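Local coordinates for protein cellobiose 2-epimerase (Spirochaeta thermophila DSM 6192, PDB 5ZIG) that probably catalyses the reversible epimerization of cellobiose to 4-O-beta-D-glucopyranosyl-D-mannose, at residues 13-18 and 396-401. Residues are numbered along the deposited sequence; the frame is centred on the assembly and turned at random.
Sequences QIRSEL and RIDTIL
Ile397 overlaps Ile14, Arg15 and Leu18 with both of its branches. Its CD1 methyl lies 3.7 Å from CG2 of Ile14, the two side chains crossing at about a right angle, and 3.8 Å from CD1 of Leu18. The longer arm can do this because CG1 stands anti to the carbonyl carbon, while CG2 of Ile397 is left to rest 3.9 Å from CB of Arg15. Phe322 of helix 315-332 touches both Ile14 and Leu18, and Cys342 and Trp345 of helix 336-352 add further cover. Beside this apolar patch, Arg15 bends at chi2 (-79°) and presents its guanidinium side-on to Asp398. Arg15 NE donates to Asp398 OD1 at 3.0 Å, and Arg15 NH2 to Asp398 OD2 at 3.1 Å with a nearly straight N-H...O angle of 171°. Both oxygens are met on their syn sides, and the two planar groups lie only 12° from coplanar. A leucine in place of Arg15 would probably leave the Asp398 carboxylate without its cationic mate and freer to turn. The segments run roughly antiparallel, their axes within 10.2 Å at the closest, and join the first and last helices of the chain, closing the helical ring of an (alpha/alpha)6-barrel. The pair illustrates a division of labour between antiparallel helices: branched aliphatic groups pack on the buried side, and a two-pronged, directional salt bridge joins two partly exposed side chains beside them.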
loop_
_atom_site.group_PDB
_atom_site.type_symbol
_atom_site.label_atom_id
_atom_site.label_comp_id
_atom_site.label_asym_id
_atom_site.label_seq_id
_atom_site.Cartn_x
_atom_site.Cartn_y
_atom_site.Cartn_z
ATOM N N GLN A 13 4.887 -0.530 -24.942
ATOM C CA GLN A 13 4.477 0.855 -24.793
ATOM C C GLN A 13 4.251 1.196 -23.315
ATOM O O GLN A 13 4.802 2.182 -22.803
ATOM C CB GLN A 13 3.227 1.103 -25.645
ATOM C CG GLN A 13 2.687 2.538 -25.651
ATOM C CD GLN A 13 3.763 3.574 -25.878
ATOM O OE1 GLN A 13 4.760 3.320 -26.565
ATOM N NE2 GLN A 13 3.572 4.759 -25.298
ATOM N N ILE A 14 3.481 0.364 -22.609
ATOM C CA ILE A 14 3.128 0.659 -21.216
ATOM C C ILE A 14 4.366 0.651 -20.328
ATOM O O ILE A 14 4.528 1.501 -19.441
ATOM C CB ILE A 14 2.066 -0.339 -20.722
ATOM C CG1 ILE A 14 0.757 -0.024 -21.445
ATOM C CG2 ILE A 14 1.936 -0.313 -19.140
ATOM C CD1 ILE A 14 -0.281 -1.108 -21.365
ATOM N N ARG A 15 5.261 -0.303 -20.563
ATOM C CA ARG A 15 6.515 -0.345 -19.830
ATOM C C ARG A 15 7.226 1.002 -19.885
ATOM O O ARG A 15 7.728 1.500 -18.869
ATOM C CB ARG A 15 7.384 -1.465 -20.407
ATOM C CG ARG A 15 8.456 -1.958 -19.520
ATOM C CD ARG A 15 9.657 -1.039 -19.493
ATOM N NE ARG A 15 10.686 -1.633 -18.650
ATOM C CZ ARG A 15 11.665 -0.959 -18.068
ATOM N NH1 ARG A 15 11.768 0.367 -18.219
ATOM N NH2 ARG A 15 12.549 -1.631 -17.340
ATOM N N SER A 16 7.298 1.599 -21.080
ATOM C CA SER A 16 8.013 2.860 -21.221
ATOM C C SER A 16 7.288 4.001 -20.509
ATOM O O SER A 16 7.941 4.871 -19.925
ATOM C CB SER A 16 8.218 3.176 -22.705
ATOM O OG SER A 16 7.063 3.790 -23.235
ATOM N N GLU A 17 5.952 4.005 -20.521
ATOM C CA GLU A 17 5.202 5.036 -19.805
ATOM C C GLU A 17 5.340 4.857 -18.297
ATOM O O GLU A 17 5.417 5.843 -17.554
ATOM C CB GLU A 17 3.730 5.001 -20.214
ATOM C CG GLU A 17 3.559 4.998 -21.738
ATOM C CD GLU A 17 2.116 4.866 -22.211
ATOM O OE1 GLU A 17 1.247 4.443 -21.426
ATOM O OE2 GLU A 17 1.855 5.191 -23.385
ATOM N N LEU A 18 5.373 3.604 -17.835
ATOM C CA LEU A 18 5.645 3.337 -16.429
ATOM C C LEU A 18 6.956 3.978 -16.007
ATOM O O LEU A 18 7.027 4.632 -14.959
ATOM C CB LEU A 18 5.659 1.829 -16.171
ATOM C CG LEU A 18 4.330 1.097 -16.360
ATOM C CD1 LEU A 18 4.500 -0.411 -16.317
ATOM C CD2 LEU A 18 3.323 1.529 -15.335
ATOM N N ARG A 396 7.256 -6.751 -13.774
ATOM C CA ARG A 396 6.356 -7.802 -14.220
ATOM C C ARG A 396 6.237 -7.814 -15.735
ATOM O O ARG A 396 6.228 -8.889 -16.351
ATOM C CB ARG A 396 4.978 -7.625 -13.589
ATOM C CG ARG A 396 4.906 -7.989 -12.110
ATOM C CD ARG A 396 3.585 -7.433 -11.542
ATOM N NE ARG A 396 3.503 -7.497 -10.085
ATOM C CZ ARG A 396 3.043 -8.544 -9.410
ATOM N NH1 ARG A 396 2.621 -9.625 -10.055
ATOM N NH2 ARG A 396 3.013 -8.509 -8.091
ATOM N N ILE A 397 6.103 -6.632 -16.352
ATOM C CA ILE A 397 5.959 -6.590 -17.805
ATOM C C ILE A 397 7.223 -7.114 -18.472
ATOM O O ILE A 397 7.151 -7.919 -19.410
ATOM C CB ILE A 397 5.587 -5.174 -18.283
ATOM C CG1 ILE A 397 4.086 -4.942 -18.100
ATOM C CG2 ILE A 397 5.905 -4.998 -19.756
ATOM C CD1 ILE A 397 3.645 -3.505 -18.415
ATOM N N ASP A 398 8.396 -6.709 -17.964
ATOM C CA ASP A 398 9.671 -7.220 -18.473
ATOM C C ASP A 398 9.718 -8.744 -18.455
ATOM O O ASP A 398 10.120 -9.377 -19.438
ATOM C CB ASP A 398 10.838 -6.681 -17.644
ATOM C CG ASP A 398 11.172 -5.240 -17.960
ATOM O OD1 ASP A 398 10.503 -4.639 -18.822
ATOM O OD2 ASP A 398 12.111 -4.710 -17.333
ATOM N N THR A 399 9.370 -9.341 -17.310
ATOM C CA THR A 399 9.309 -10.799 -17.194
ATOM C C THR A 399 8.384 -11.392 -18.248
ATOM O O THR A 399 8.697 -12.423 -18.859
ATOM C CB THR A 399 8.835 -11.185 -15.791
ATOM O OG1 THR A 399 9.897 -10.975 -14.856
ATOM C CG2 THR A 399 8.407 -12.651 -15.740
ATOM N N ILE A 400 7.248 -10.738 -18.492
ATOM C CA ILE A 400 6.321 -11.225 -19.502
ATOM C C ILE A 400 6.974 -11.180 -20.882
ATOM O O ILE A 400 6.965 -12.167 -21.620
ATOM C CB ILE A 400 5.014 -10.414 -19.471
ATOM C CG1 ILE A 400 4.267 -10.648 -18.152
ATOM C CG2 ILE A 400 4.141 -10.763 -20.683
ATOM C CD1 ILE A 400 2.914 -9.954 -18.097
ATOM N N LEU A 401 7.584 -10.046 -21.227
ATOM C CA LEU A 401 8.134 -9.863 -22.559
ATOM C C LEU A 401 9.381 -10.713 -22.754
ATOM O O LEU A 401 9.664 -11.154 -23.875
ATOM C CB LEU A 401 8.443 -8.386 -22.806
ATOM C CG LEU A 401 7.279 -7.391 -22.903
ATOM C CD1 LEU A 401 7.712 -5.958 -22.552
ATOM C CD2 LEU A 401 6.686 -7.430 -24.315
#